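Local coordinates for Blr3880 protein (Bradyrhizobium japonicum, PDB 2OOD) that probably catalyses the zinc-dependent hydrolytic deamination of guanine to xanthine and ammonia, as a member of the amidohydrolase superfamily, at residues 13-18 with 27-32; 137-142 with 163-168; 180-185 with 220-225; 372-377 with 440-445. All blocks are in the same frame, centred on the assembly; numbering follows the deposited sequence.

Contact 1: residues 13-18 with 27-32; sequences FDFVDD and QAAARF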
loop_
_atom_site.group_PDB
_atom_site.type_symbol
_atom_site.label_atom_id
_atom_site.label_comp_id
_atom_site.label_asym_id
_atom_site.label_seq_id
_atom_site.Cartn_x
_atom_site.Cartn_y
_atom_site.Cartn_z
ATOM N N PHE A 13 -9.619 -22.642 6.029
ATOM C CA PHE A 13 -10.461 -21.490 6.349
ATOM C C PHE A 13 -11.174 -21.011 5.081
ATOM O O PHE A 13 -10.535 -20.561 4.136
ATOM C CB PHE A 13 -9.604 -20.346 6.908
ATOM C CG PHE A 13 -10.404 -19.191 7.476
ATOM C CD1 PHE A 13 -10.616 -19.080 8.847
ATOM C CD2 PHE A 13 -10.937 -18.211 6.645
ATOM C CE1 PHE A 13 -11.347 -18.008 9.378
ATOM C CE2 PHE A 13 -11.667 -17.141 7.174
ATOM C CZ PHE A 13 -11.868 -17.047 8.540
ATOM N N ASP A 14 -12.496 -21.108 5.053
ATOM C CA ASP A 14 -13.241 -20.640 3.891
ATOM C C ASP A 14 -14.609 -20.114 4.313
ATOM O O ASP A 14 -14.930 -20.093 5.498
ATOM C CB ASP A 14 -13.348 -21.749 2.828
ATOM C CG ASP A 14 -14.202 -22.925 3.270
ATOM O OD1 ASP A 14 -14.149 -23.313 4.460
ATOM O OD2 ASP A 14 -14.921 -23.471 2.406
ATOM N N PHE A 15 -15.416 -19.686 3.354
ATOM C CA PHE A 15 -16.718 -19.124 3.681
ATOM C C PHE A 15 -17.911 -19.906 3.159
ATOM O O PHE A 15 -17.831 -20.574 2.130
ATOM C CB PHE A 15 -16.781 -17.687 3.162
ATOM C CG PHE A 15 -15.803 -16.769 3.829
ATOM C CD1 PHE A 15 -16.143 -16.104 4.997
ATOM C CD2 PHE A 15 -14.529 -16.589 3.308
ATOM C CE1 PHE A 15 -15.228 -15.271 5.640
ATOM C CE2 PHE A 15 -13.605 -15.754 3.950
ATOM C CZ PHE A 15 -13.961 -15.098 5.114
ATOM N N VAL A 16 -19.025 -19.804 3.875
ATOM C CA VAL A 16 -20.257 -20.480 3.494
ATOM C C VAL A 16 -21.379 -19.459 3.328
ATOM O O VAL A 16 -22.486 -19.803 2.911
ATOM C CB VAL A 16 -20.688 -21.509 4.552
ATOM C CG1 VAL A 16 -19.751 -22.697 4.532
ATOM C CG2 VAL A 16 -20.687 -20.867 5.926
ATOM N N ASP A 17 -21.082 -18.206 3.655
ATOM C CA ASP A 17 -22.057 -17.129 3.541
ATOM C C ASP A 17 -21.343 -15.782 3.515
ATOM O O ASP A 17 -20.123 -15.708 3.675
ATOM C CB ASP A 17 -23.021 -17.175 4.726
ATOM C CG ASP A 17 -24.342 -16.475 4.442
ATOM O OD1 ASP A 17 -24.520 -15.915 3.332
ATOM O OD2 ASP A 17 -25.207 -16.497 5.344
ATOM N N ASP A 18 -22.117 -14.721 3.322
ATOM C CA ASP A 18 -21.606 -13.355 3.269
ATOM C C ASP A 18 -21.454 -12.770 4.677
ATOM O O ASP A 18 -22.422 -12.682 5.418
ATOM C CB ASP A 18 -22.581 -12.503 2.450
ATOM C CG ASP A 18 -22.187 -11.049 2.399
ATOM O OD1 ASP A 18 -21.215 -10.677 3.090
ATOM O OD2 ASP A 18 -22.854 -10.281 1.672
ATOM N N GLN A 27 -18.271 -14.545 12.310
ATOM C CA GLN A 27 -17.715 -15.897 12.411
ATOM C C GLN A 27 -18.657 -16.902 11.756
ATOM O O GLN A 27 -18.224 -17.889 11.173
ATOM C CB GLN A 27 -17.522 -16.299 13.872
ATOM C CG GLN A 27 -16.712 -15.324 14.713
ATOM C CD GLN A 27 -17.481 -14.043 15.079
ATOM O OE1 GLN A 27 -17.501 -13.051 14.326
ATOM N NE2 GLN A 27 -18.129 -14.069 16.249
ATOM N N ALA A 28 -19.951 -16.632 11.867
ATOM C CA ALA A 28 -20.982 -17.489 11.312
ATOM C C ALA A 28 -20.904 -17.626 9.801
ATOM O O ALA A 28 -21.518 -18.528 9.227
ATOM C CB ALA A 28 -22.348 -16.954 11.704
ATOM N N ALA A 29 -20.173 -16.735 9.142
ATOM C CA ALA A 29 -20.069 -16.809 7.690
ATOM C C ALA A 29 -18.854 -17.635 7.294
ATOM O O ALA A 29 -18.758 -18.112 6.163
ATOM C CB ALA A 29 -19.980 -15.402 7.092
ATOM N N ALA A 30 -17.937 -17.812 8.242
ATOM C CA ALA A 30 -16.712 -18.570 8.013
ATOM C C ALA A 30 -16.829 -20.040 8.423
ATOM O O ALA A 30 -17.744 -20.434 9.149
ATOM C CB ALA A 30 -15.556 -17.915 8.762
ATOM N N ARG A 31 -15.884 -20.839 7.940
ATOM C CA ARG A 31 -15.824 -22.269 8.227
ATOM C C ARG A 31 -14.362 -22.576 8.521
ATOM O O ARG A 31 -13.495 -22.396 7.672
ATOM C CB ARG A 31 -16.294 -23.076 7.016
ATOM C CG ARG A 31 -16.255 -24.569 7.210
ATOM C CD ARG A 31 -16.204 -25.269 5.864
ATOM N NE ARG A 31 -17.507 -25.457 5.234
ATOM C CZ ARG A 31 -17.688 -25.554 3.920
ATOM N NH1 ARG A 31 -16.654 -25.467 3.097
ATOM N NH2 ARG A 31 -18.896 -25.759 3.422
ATOM N N PHE A 32 -14.087 -23.037 9.729
ATOM C CA PHE A 32 -12.719 -23.324 10.116
ATOM C C PHE A 32 -12.476 -24.771 10.533
ATOM O O PHE A 32 -13.268 -25.358 11.268
ATOM C CB PHE A 32 -12.328 -22.400 11.261
ATOM C CG PHE A 32 -10.986 -22.688 11.842
ATOM C CD1 PHE A 32 -9.831 -22.376 11.139
ATOM C CD2 PHE A 32 -10.873 -23.237 13.111
ATOM C CE1 PHE A 32 -8.568 -22.604 11.697
ATOM C CE2 PHE A 32 -9.622 -23.471 13.685
ATOM C CZ PHE A 32 -8.466 -23.151 12.976
#
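Strands 11-15 and 30-33 pair here as antiparallel neighbours, Asp-14 facing Arg-31 as the hydrogen-bonded pair, in the beta-rich part of the chain apart from the zinc-bearing TIM-type barrel of this amidohydrolase. Asp-14 N gives a nearly straight bond to Arg-31 O at 3.1 Å, and Arg-31 N returns one to Asp-14 O at 2.7 Å. Past the last paired residue, Ala-29 O takes over: it accepts from Val-16 N at 2.9 Å and, weakly, from Asp-17 N, so one carbonyl anchors the chain as it leaves the strand. Phe-13, Phe-15, Ala-30 and Phe-32 share one face of the pair. The Phe-13 ring reaches Ala-30 CB with its CZ (3.8 Å) and meets Phe-32 with its CD1, the two side chains crossing at about a right angle; helices 374-380 and 434-447 pack on this face. On the face of Asp-14 and Arg-31 a salt bridge forms, with Phe-48 packing on both residues. The arginine chain runs out extended and then bends at chi3 (-84°), which turns its guanidinium back to the aspartate, the two planes 45° apart. Asp-14 OD2 also accepts from Phe-398 N, and Arg-31 NH2 has a second carboxylate in Glu-399. The bridge itself joins Asp-14 OD2 to Arg-31 NH1 at 2.7 Å, while Val-16 CG1 lies over one face of the guanidinium, 3.4 Å from Arg-31 NH2.

Contact 2: residues 137-142 with 163-168; sequences AFTSSS and GLTGID
Thr-139 and Thr-165 meet where two parallel strands of the amidohydrolase barrel, 132-138 and 160-166, run out at their C-terminal ends; with helix 143-156 they form a beta-alpha-beta unit. Hydrogen bonds come first. Thr-165 OG1, placed anti to its own carbonyl carbon (chi1 -59°), accepts from Thr-139 N at 2.9 Å along a fairly straight N-H line. The hydroxyl of Thr-139 donates to Gly-163 O at 2.7 Å, approaching at a tilt of 34° from the carbonyl plane, and it has a further hydroxyl partner in Thr-146 of the intervening helix. A weak backbone hydrogen bond runs from Thr-165 N to Ser-140 O at 3.3 Å. Together they tie the loop after the first strand to the end of the second, with side-chain hydroxyls serving beside the backbone.

Packing contacts are fewer. Leu-164 lays CD1 against the 140-142 backbone, nearest Ser-141 O, and Ser-141 CB rests 3.9 Å from Ile-167 CG2; the hydroxyl of Ser-141 turns instead to Phe-175 O.

Aromatic contacts link the pair to the metal centre. Phe-138 stacks on His-81 and His-234 and also meets His-79, three of the four protein ligands of the zinc, the fourth being Asp-326, so this strand end forms second-shell packing around the metal. Toward Thr-165 the same ring presents its edge, with Phe-138 CD1 4.0 Å from Thr-165 OG1.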
loop_
_atom_site.group_PDB
_atom_site.type_symbol
_atom_site.label_atom_id
_atom_site.label_comp_id
_atom_site.label_asym_id
_atom_site.label_seq_id
_atom_site.Cartn_x
_atom_site.Cartn_y
_atom_site.Cartn_z
ATOM N N ALA A 137 -9.650 -11.033 -17.309
ATOM C CA ALA A 137 -8.664 -10.174 -17.944
ATOM C C ALA A 137 -9.016 -9.384 -19.190
ATOM O O ALA A 137 -9.722 -9.853 -20.083
ATOM C CB ALA A 137 -7.417 -10.988 -18.225
ATOM N N PHE A 138 -8.490 -8.167 -19.234
ATOM C CA PHE A 138 -8.646 -7.298 -20.382
ATOM C C PHE A 138 -7.414 -7.604 -21.227
ATOM O O PHE A 138 -6.354 -7.929 -20.695
ATOM C CB PHE A 138 -8.624 -5.835 -19.954
ATOM C CG PHE A 138 -9.925 -5.354 -19.389
ATOM C CD1 PHE A 138 -10.926 -4.877 -20.228
ATOM C CD2 PHE A 138 -10.171 -5.415 -18.021
ATOM C CE1 PHE A 138 -12.157 -4.466 -19.710
ATOM C CE2 PHE A 138 -11.399 -5.008 -17.494
ATOM C CZ PHE A 138 -12.390 -4.536 -18.340
ATOM N N THR A 139 -7.549 -7.512 -22.539
ATOM C CA THR A 139 -6.436 -7.782 -23.430
ATOM C C THR A 139 -6.288 -6.557 -24.325
ATOM O O THR A 139 -6.755 -5.474 -23.969
ATOM C CB THR A 139 -6.727 -9.044 -24.262
ATOM O OG1 THR A 139 -7.942 -8.867 -24.998
ATOM C CG2 THR A 139 -6.898 -10.250 -23.345
ATOM N N SER A 140 -5.629 -6.697 -25.465
ATOM C CA SER A 140 -5.506 -5.558 -26.360
ATOM C C SER A 140 -6.579 -5.708 -27.436
ATOM O O SER A 140 -7.429 -6.599 -27.358
ATOM C CB SER A 140 -4.116 -5.499 -26.996
ATOM O OG SER A 140 -3.863 -6.650 -27.778
ATOM N N SER A 141 -6.543 -4.833 -28.433
ATOM C CA SER A 141 -7.518 -4.872 -29.513
ATOM C C SER A 141 -7.194 -5.928 -30.565
ATOM O O SER A 141 -7.999 -6.177 -31.460
ATOM C CB SER A 141 -7.600 -3.501 -30.167
ATOM O OG SER A 141 -6.297 -3.009 -30.412
ATOM N N SER A 142 -6.016 -6.542 -30.457
ATOM C CA SER A 142 -5.581 -7.580 -31.392
ATOM C C SER A 142 -5.926 -8.971 -30.874
ATOM O O SER A 142 -5.617 -9.307 -29.737
ATOM C CB SER A 142 -4.070 -7.491 -31.606
ATOM O OG SER A 142 -3.556 -8.722 -32.091
ATOM N N GLY A 163 -11.356 -11.878 -23.217
ATOM C CA GLY A 163 -11.930 -11.625 -24.522
ATOM C C GLY A 163 -11.273 -10.480 -25.257
ATOM O O GLY A 163 -10.493 -9.728 -24.678
ATOM N N LEU A 164 -11.586 -10.357 -26.542
ATOM C CA LEU A 164 -11.035 -9.290 -27.370
ATOM C C LEU A 164 -11.539 -7.954 -26.832
ATOM O O LEU A 164 -12.743 -7.720 -26.762
ATOM C CB LEU A 164 -11.482 -9.465 -28.824
ATOM C CG LEU A 164 -10.921 -8.456 -29.826
ATOM C CD1 LEU A 164 -9.410 -8.604 -29.933
ATOM C CD2 LEU A 164 -11.577 -8.676 -31.165
ATOM N N THR A 165 -10.614 -7.081 -26.452
ATOM C CA THR A 165 -10.969 -5.776 -25.905
ATOM C C THR A 165 -11.096 -4.710 -26.991
ATOM O O THR A 165 -10.104 -4.096 -27.380
ATOM C CB THR A 165 -9.915 -5.327 -24.879
ATOM O OG1 THR A 165 -9.842 -6.293 -23.824
ATOM C CG2 THR A 165 -10.272 -3.971 -24.303
ATOM N N GLY A 166 -12.318 -4.487 -27.472
ATOM C CA GLY A 166 -12.543 -3.505 -28.522
ATOM C C GLY A 166 -12.393 -2.054 -28.095
ATOM O O GLY A 166 -12.856 -1.663 -27.025
ATOM N N ILE A 167 -11.737 -1.255 -28.930
ATOM C CA ILE A 167 -11.528 0.161 -28.653
ATOM C C ILE A 167 -11.769 0.874 -29.982
ATOM O O ILE A 167 -11.123 0.590 -30.994
ATOM C CB ILE A 167 -10.096 0.434 -28.113
ATOM C CG1 ILE A 167 -9.891 1.929 -27.879
ATOM C CG2 ILE A 167 -9.060 -0.104 -29.068
ATOM C CD1 ILE A 167 -10.574 2.443 -26.643
ATOM N N ASP A 168 -12.710 1.812 -29.954
ATOM C CA ASP A 168 -13.159 2.547 -31.139
ATOM C C ASP A 168 -12.655 3.987 -31.322
ATOM O O ASP A 168 -12.114 4.332 -32.371
ATOM C CB ASP A 168 -14.693 2.550 -31.120
ATOM C CG ASP A 168 -15.281 2.414 -32.485
ATOM O OD1 ASP A 168 -16.508 2.175 -32.596
ATOM O OD2 ASP A 168 -14.502 2.550 -33.447
#

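Contact 3: residues 180-185 with 220-225; sequences ENFYRD and QRLKHE
Two outer helices of the barrel, 179-193 and 213-225, lie side by side in nearly parallel directions, their local axes 10.6 Å apart and 19° off parallel, and Tyr-183 bridges them. Its CG stands anti to the backbone N (chi1 173°), which sends the ring across to the other helix. The guanidinium of Arg-221 lies flat on one face of that ring in a cation-pi stack, centres 3.9 Å apart and planes at 17°. At the ring edge Leu-222 CG packs 3.6 Å from Tyr-183 CD1. Leu-222 also turns CD1 to Phe-182 CE2 at 3.7 Å, on the buried side near strand 160-166. Tyr-183 OH is modelled as a donor to Glu-225 OE1 at 2.4 Å, too short to trust as measured, with the carboxylate plane steeply inclined to the ring. Glu-225 OE2 in turn receives Arg-221 NH1 through its syn lone pair at 3.0 Å, and Lys-187 forms a salt bridge with OE1. With both cations, Arg-221 and Lys-187, beside it, the carboxylate is probably kept ionised.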
loop_
_atom_site.group_PDB
_atom_site.type_symbol
_atom_site.label_atom_id
_atom_site.label_comp_id
_atom_site.label_asym_id
_atom_site.label_seq_id
_atom_site.Cartn_x
_atom_site.Cartn_y
_atom_site.Cartn_z
ATOM N N GLU A 180 -16.689 -3.646 -37.140
ATOM C CA GLU A 180 -16.901 -4.835 -37.965
ATOM C C GLU A 180 -15.888 -5.919 -37.601
ATOM O O GLU A 180 -16.270 -7.035 -37.223
ATOM C CB GLU A 180 -16.781 -4.483 -39.454
ATOM C CG GLU A 180 -17.935 -3.623 -40.005
ATOM C CD GLU A 180 -18.091 -2.266 -39.283
ATOM O OE1 GLU A 180 -17.144 -1.435 -39.331
ATOM O OE2 GLU A 180 -19.169 -2.032 -38.671
ATOM N N ASN A 181 -14.599 -5.589 -37.710
ATOM C CA ASN A 181 -13.541 -6.538 -37.369
ATOM C C ASN A 181 -13.692 -7.033 -35.931
ATOM O O ASN A 181 -13.463 -8.207 -35.631
ATOM C CB ASN A 181 -12.161 -5.899 -37.548
ATOM C CG ASN A 181 -11.845 -5.596 -39.002
ATOM O OD1 ASN A 181 -12.126 -6.402 -39.895
ATOM N ND2 ASN A 181 -11.247 -4.438 -39.249
ATOM N N PHE A 182 -14.074 -6.131 -35.036
ATOM C CA PHE A 182 -14.264 -6.510 -33.649
ATOM C C PHE A 182 -15.328 -7.606 -33.551
ATOM O O PHE A 182 -15.135 -8.620 -32.868
ATOM C CB PHE A 182 -14.704 -5.303 -32.817
ATOM C CG PHE A 182 -15.072 -5.654 -31.407
ATOM C CD1 PHE A 182 -14.089 -5.918 -30.465
ATOM C CD2 PHE A 182 -16.407 -5.779 -31.038
ATOM C CE1 PHE A 182 -14.432 -6.307 -29.171
ATOM C CE2 PHE A 182 -16.760 -6.170 -29.745
ATOM C CZ PHE A 182 -15.769 -6.434 -28.814
ATOM N N TYR A 183 -16.460 -7.396 -34.219
ATOM C CA TYR A 183 -17.536 -8.382 -34.193
ATOM C C TYR A 183 -17.060 -9.686 -34.811
ATOM O O TYR A 183 -17.336 -10.775 -34.300
ATOM C CB TYR A 183 -18.746 -7.896 -34.986
ATOM C CG TYR A 183 -19.807 -8.964 -35.129
ATOM C CD1 TYR A 183 -20.550 -9.368 -34.037
ATOM C CD2 TYR A 183 -20.043 -9.590 -36.350
ATOM C CE1 TYR A 183 -21.511 -10.367 -34.144
ATOM C CE2 TYR A 183 -21.004 -10.599 -36.473
ATOM C CZ TYR A 183 -21.737 -10.979 -35.359
ATOM O OH TYR A 183 -22.708 -11.962 -35.439
ATOM N N ARG A 184 -16.357 -9.563 -35.932
ATOM C CA ARG A 184 -15.834 -10.722 -36.641
ATOM C C ARG A 184 -14.908 -11.524 -35.728
ATOM O O ARG A 184 -15.161 -12.699 -35.454
ATOM C CB ARG A 184 -15.071 -10.258 -37.879
ATOM C CG ARG A 184 -14.588 -11.374 -38.796
ATOM C CD ARG A 184 -13.524 -10.823 -39.740
ATOM N NE ARG A 184 -12.365 -10.350 -38.979
ATOM C CZ ARG A 184 -11.413 -9.560 -39.468
ATOM N NH1 ARG A 184 -11.479 -9.141 -40.731
ATOM N NH2 ARG A 184 -10.389 -9.196 -38.697
ATOM N N ASP A 185 -13.848 -10.876 -35.245
ATOM C CA ASP A 185 -12.885 -11.538 -34.370
ATOM C C ASP A 185 -13.491 -12.065 -33.069
ATOM O O ASP A 185 -13.202 -13.196 -32.667
ATOM C CB ASP A 185 -11.714 -10.608 -34.060
ATOM C CG ASP A 185 -10.978 -10.166 -35.314
ATOM O OD1 ASP A 185 -10.995 -10.910 -36.317
ATOM O OD2 ASP A 185 -10.366 -9.077 -35.297
ATOM N N GLN A 220 -23.683 -5.587 -28.302
ATOM C CA GLN A 220 -25.074 -5.928 -28.059
ATOM C C GLN A 220 -25.413 -7.156 -28.895
ATOM O O GLN A 220 -25.960 -8.135 -28.374
ATOM C CB GLN A 220 -25.975 -4.754 -28.441
ATOM C CG GLN A 220 -27.458 -5.050 -28.364
ATOM C CD GLN A 220 -28.306 -3.829 -28.686
ATOM O OE1 GLN A 220 -27.987 -3.052 -29.599
ATOM N NE2 GLN A 220 -29.401 -3.660 -27.949
ATOM N N ARG A 221 -25.075 -7.106 -30.184
ATOM C CA ARG A 221 -25.334 -8.229 -31.083
ATOM C C ARG A 221 -24.649 -9.499 -30.568
ATOM O O ARG A 221 -25.267 -10.568 -30.487
ATOM C CB ARG A 221 -24.840 -7.919 -32.502
ATOM C CG ARG A 221 -24.735 -9.161 -33.377
ATOM C CD ARG A 221 -25.386 -8.989 -34.742
ATOM N NE ARG A 221 -24.439 -8.662 -35.810
ATOM C CZ ARG A 221 -24.265 -9.403 -36.905
ATOM N NH1 ARG A 221 -24.966 -10.519 -37.073
ATOM N NH2 ARG A 221 -23.413 -9.016 -37.848
ATOM N N LEU A 222 -23.371 -9.375 -30.218
ATOM C CA LEU A 222 -22.620 -10.507 -29.710
ATOM C C LEU A 222 -23.307 -11.125 -28.499
ATOM O O LEU A 222 -23.493 -12.340 -28.427
ATOM C CB LEU A 222 -21.209 -10.062 -29.338
ATOM C CG LEU A 222 -20.272 -9.878 -30.527
ATOM C CD1 LEU A 222 -19.020 -9.124 -30.115
ATOM C CD2 LEU A 222 -19.928 -11.254 -31.079
ATOM N N LYS A 223 -23.685 -10.285 -27.546
ATOM C CA LYS A 223 -24.334 -10.766 -26.334
ATOM C C LYS A 223 -25.660 -11.447 -26.654
ATOM O O LYS A 223 -26.088 -12.365 -25.951
ATOM C CB LYS A 223 -24.551 -9.601 -25.360
ATOM C CG LYS A 223 -25.315 -9.967 -24.100
ATOM C CD LYS A 223 -24.647 -11.083 -23.300
ATOM C CE LYS A 223 -25.466 -11.389 -22.050
ATOM N NZ LYS A 223 -24.885 -12.469 -21.219
ATOM N N HIS A 224 -26.302 -11.001 -27.728
ATOM C CA HIS A 224 -27.586 -11.570 -28.125
ATOM C C HIS A 224 -27.453 -12.946 -28.772
ATOM O O HIS A 224 -28.297 -13.826 -28.563
ATOM C CB HIS A 224 -28.311 -10.652 -29.103
ATOM C CG HIS A 224 -29.621 -11.206 -29.565
ATOM N ND1 HIS A 224 -30.038 -11.144 -30.879
ATOM C CD2 HIS A 224 -30.603 -11.850 -28.888
ATOM C CE1 HIS A 224 -31.219 -11.727 -30.990
ATOM N NE2 HIS A 224 -31.584 -12.164 -29.797
ATOM N N GLU A 225 -26.403 -13.117 -29.569
ATOM C CA GLU A 225 -26.153 -14.378 -30.260
ATOM C C GLU A 225 -25.400 -15.353 -29.355
ATOM O O GLU A 225 -25.245 -16.524 -29.695
ATOM C CB GLU A 225 -25.332 -14.126 -31.537
ATOM C CG GLU A 225 -25.858 -12.978 -32.403
ATOM C CD GLU A 225 -24.952 -12.642 -33.585
ATOM O OE1 GLU A 225 -23.770 -13.055 -33.571
ATOM O OE2 GLU A 225 -25.417 -11.952 -34.525
#

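Contact 4: residues 372-377 with 440-445; sequences LSPYRG and MLFAVM
Pro-374 lies against Phe-442 where the first turn of helix 374-380 meets helix 434-447. Its CD comes within 3.7 Å of Phe-442 CD1, and its CB sits 3.8 Å from Phe-442 CB, so the pyrrolidine ring fits obliquely against the root of the phenylalanine. With CG of Phe-442 anti to its backbone N (chi1 -169°), the aromatic ring extends past the proline toward Leu-372. There Leu-372 O meets the ring edge, 3.5 Å from Phe-442 CE1. Met-445, a selenomethionine, also lies beside Pro-374, though its exact placement is doubtful.

Further out, Ser-373 is the N-cap: its OG accepts from Arg-376 N at 3.1 Å and also bonds Glu-26, holding the start of the proline's helix. Phe-442 meets Tyr-343 edge-to-face, and Tyr-91 of the second subunit meets it edge-to-face too, so the packing reaches the dimer interface. Between these two segments the contact is carbon against carbon, with one carbonyl oxygen at a ring edge; it rests on shape and burial, while the polar bonds fix the helix start behind it.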
loop_
_atom_site.group_PDB
_atom_site.type_symbol
_atom_site.label_atom_id
_atom_site.label_comp_id
_atom_site.label_asym_id
_atom_site.label_seq_id
_atom_site.Cartn_x
_atom_site.Cartn_y
_atom_site.Cartn_z
ATOM N N LEU A 372 -13.289 -3.130 6.562
ATOM C CA LEU A 372 -12.996 -4.401 5.917
ATOM C C LEU A 372 -12.351 -5.387 6.878
ATOM O O LEU A 372 -11.136 -5.424 7.020
ATOM C CB LEU A 372 -12.088 -4.187 4.704
ATOM C CG LEU A 372 -12.149 -5.306 3.662
ATOM C CD1 LEU A 372 -13.548 -5.361 3.055
ATOM C CD2 LEU A 372 -11.105 -5.068 2.588
ATOM N N SER A 373 -13.177 -6.186 7.538
ATOM C CA SER A 373 -12.679 -7.174 8.488
ATOM C C SER A 373 -11.999 -8.300 7.724
ATOM O O SER A 373 -12.126 -8.390 6.499
ATOM C CB SER A 373 -13.835 -7.748 9.309
ATOM O OG SER A 373 -14.774 -8.412 8.479
ATOM N N PRO A 374 -11.247 -9.164 8.429
ATOM C CA PRO A 374 -10.596 -10.259 7.713
ATOM C C PRO A 374 -11.668 -11.164 7.116
ATOM O O PRO A 374 -11.430 -11.840 6.121
ATOM C CB PRO A 374 -9.764 -10.935 8.798
ATOM C CG PRO A 374 -10.510 -10.638 10.039
ATOM C CD PRO A 374 -10.884 -9.192 9.853
ATOM N N TYR A 375 -12.856 -11.150 7.714
ATOM C CA TYR A 375 -13.973 -11.951 7.222
ATOM C C TYR A 375 -14.505 -11.395 5.913
ATOM O O TYR A 375 -14.694 -12.133 4.949
ATOM C CB TYR A 375 -15.102 -11.976 8.246
ATOM C CG TYR A 375 -14.768 -12.745 9.498
ATOM C CD1 TYR A 375 -14.863 -14.127 9.539
ATOM C CD2 TYR A 375 -14.361 -12.086 10.643
ATOM C CE1 TYR A 375 -14.564 -14.834 10.697
ATOM C CE2 TYR A 375 -14.057 -12.779 11.803
ATOM C CZ TYR A 375 -14.162 -14.152 11.828
ATOM O OH TYR A 375 -13.871 -14.825 12.998
ATOM N N ARG A 376 -14.751 -10.089 5.892
ATOM C CA ARG A 376 -15.267 -9.412 4.708
ATOM C C ARG A 376 -14.246 -9.364 3.575
ATOM O O ARG A 376 -14.581 -9.567 2.407
ATOM C CB ARG A 376 -15.688 -7.984 5.072
ATOM C CG ARG A 376 -16.910 -7.886 5.969
ATOM C CD ARG A 376 -17.121 -6.465 6.459
ATOM N NE ARG A 376 -18.399 -6.309 7.149
ATOM C CZ ARG A 376 -18.792 -5.191 7.753
ATOM N NH1 ARG A 376 -18.004 -4.130 7.754
ATOM N NH2 ARG A 376 -19.976 -5.128 8.348
ATOM N N GLY A 377 -12.996 -9.088 3.930
ATOM C CA GLY A 377 -11.948 -9.002 2.931
ATOM C C GLY A 377 -11.660 -10.308 2.223
ATOM O O GLY A 377 -11.547 -10.349 1.001
HETATM N N MSE A 440 -5.262 -13.806 12.285
HETATM C CA MSE A 440 -3.970 -13.894 11.594
HETATM C C MSE A 440 -4.094 -13.519 10.120
HETATM O O MSE A 440 -3.130 -13.066 9.503
HETATM C CB MSE A 440 -3.397 -15.307 11.690
HETATM C CG MSE A 440 -3.310 -15.841 13.091
HETATM SE SE MSE A 440 -2.328 -17.524 13.170
HETATM C CE MSE A 440 -1.656 -17.367 14.991
ATOM N N LEU A 441 -5.279 -13.735 9.556
ATOM C CA LEU A 441 -5.534 -13.403 8.164
ATOM C C LEU A 441 -5.552 -11.885 8.009
ATOM O O LEU A 441 -5.176 -11.356 6.965
ATOM C CB LEU A 441 -6.863 -14.004 7.697
ATOM C CG LEU A 441 -6.890 -15.513 7.447
ATOM C CD1 LEU A 441 -8.299 -15.946 7.113
ATOM C CD2 LEU A 441 -5.945 -15.873 6.315
ATOM N N PHE A 442 -5.984 -11.177 9.046
ATOM C CA PHE A 442 -5.987 -9.731 8.969
ATOM C C PHE A 442 -4.540 -9.253 8.991
ATOM O O PHE A 442 -4.209 -8.221 8.415
ATOM C CB PHE A 442 -6.739 -9.100 10.141
ATOM C CG PHE A 442 -6.983 -7.624 9.969
ATOM C CD1 PHE A 442 -7.918 -7.161 9.039
ATOM C CD2 PHE A 442 -6.239 -6.689 10.681
ATOM C CE1 PHE A 442 -8.101 -5.788 8.824
ATOM C CE2 PHE A 442 -6.422 -5.314 10.465
ATOM C CZ PHE A 442 -7.350 -4.874 9.538
ATOM N N ALA A 443 -3.676 -9.999 9.669
ATOM C CA ALA A 443 -2.271 -9.636 9.729
ATOM C C ALA A 443 -1.625 -9.944 8.378
ATOM O O ALA A 443 -0.667 -9.288 7.982
ATOM C CB ALA A 443 -1.579 -10.404 10.832
ATOM N N VAL A 444 -2.141 -10.949 7.674
ATOM C CA VAL A 444 -1.612 -11.290 6.361
ATOM C C VAL A 444 -1.887 -10.109 5.439
ATOM O O VAL A 444 -1.000 -9.644 4.726
ATOM C CB VAL A 444 -2.293 -12.540 5.784
ATOM C CG1 VAL A 444 -2.056 -12.619 4.297
ATOM C CG2 VAL A 444 -1.745 -13.776 6.456
HETATM N N MSE A 445 -3.129 -9.628 5.478
HETATM C CA MSE A 445 -3.591 -8.490 4.681
HETATM C C MSE A 445 -2.818 -7.196 4.918
HETATM O O MSE A 445 -2.284 -6.595 3.986
HETATM C CB MSE A 445 -5.051 -8.160 5.001
HETATM C CG MSE A 445 -6.122 -9.044 4.422
HETATM SE SE MSE A 445 -7.845 -8.464 5.183
HETATM C CE MSE A 445 -9.054 -9.599 4.154
#

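In the fold
The four contacts fall into two touching pairs on opposite sides of the chain's centre. Contacts 1 and 4 have centres 13 Å apart: Phe-13 CD2 packs on Leu-441 CD1 at 3.5 Å, and Ala-30 CB on Tyr-375 CE1 at 3.8 Å, so the helices of contact 4 cover the aromatic face of the strand pair. Contacts 2 and 3 are equally close, and Leu-164 CD2 lies 3.5 Å from Asp-185 CB where strand 160-166 leads on to helix 179-193. Of the four, contact 2 is nearest the active site, the Phe-138 side chain being about 4 Å from the zinc ion and about 6 Å from guanine; Phe-182 of contact 3 is about 13 Å from guanine.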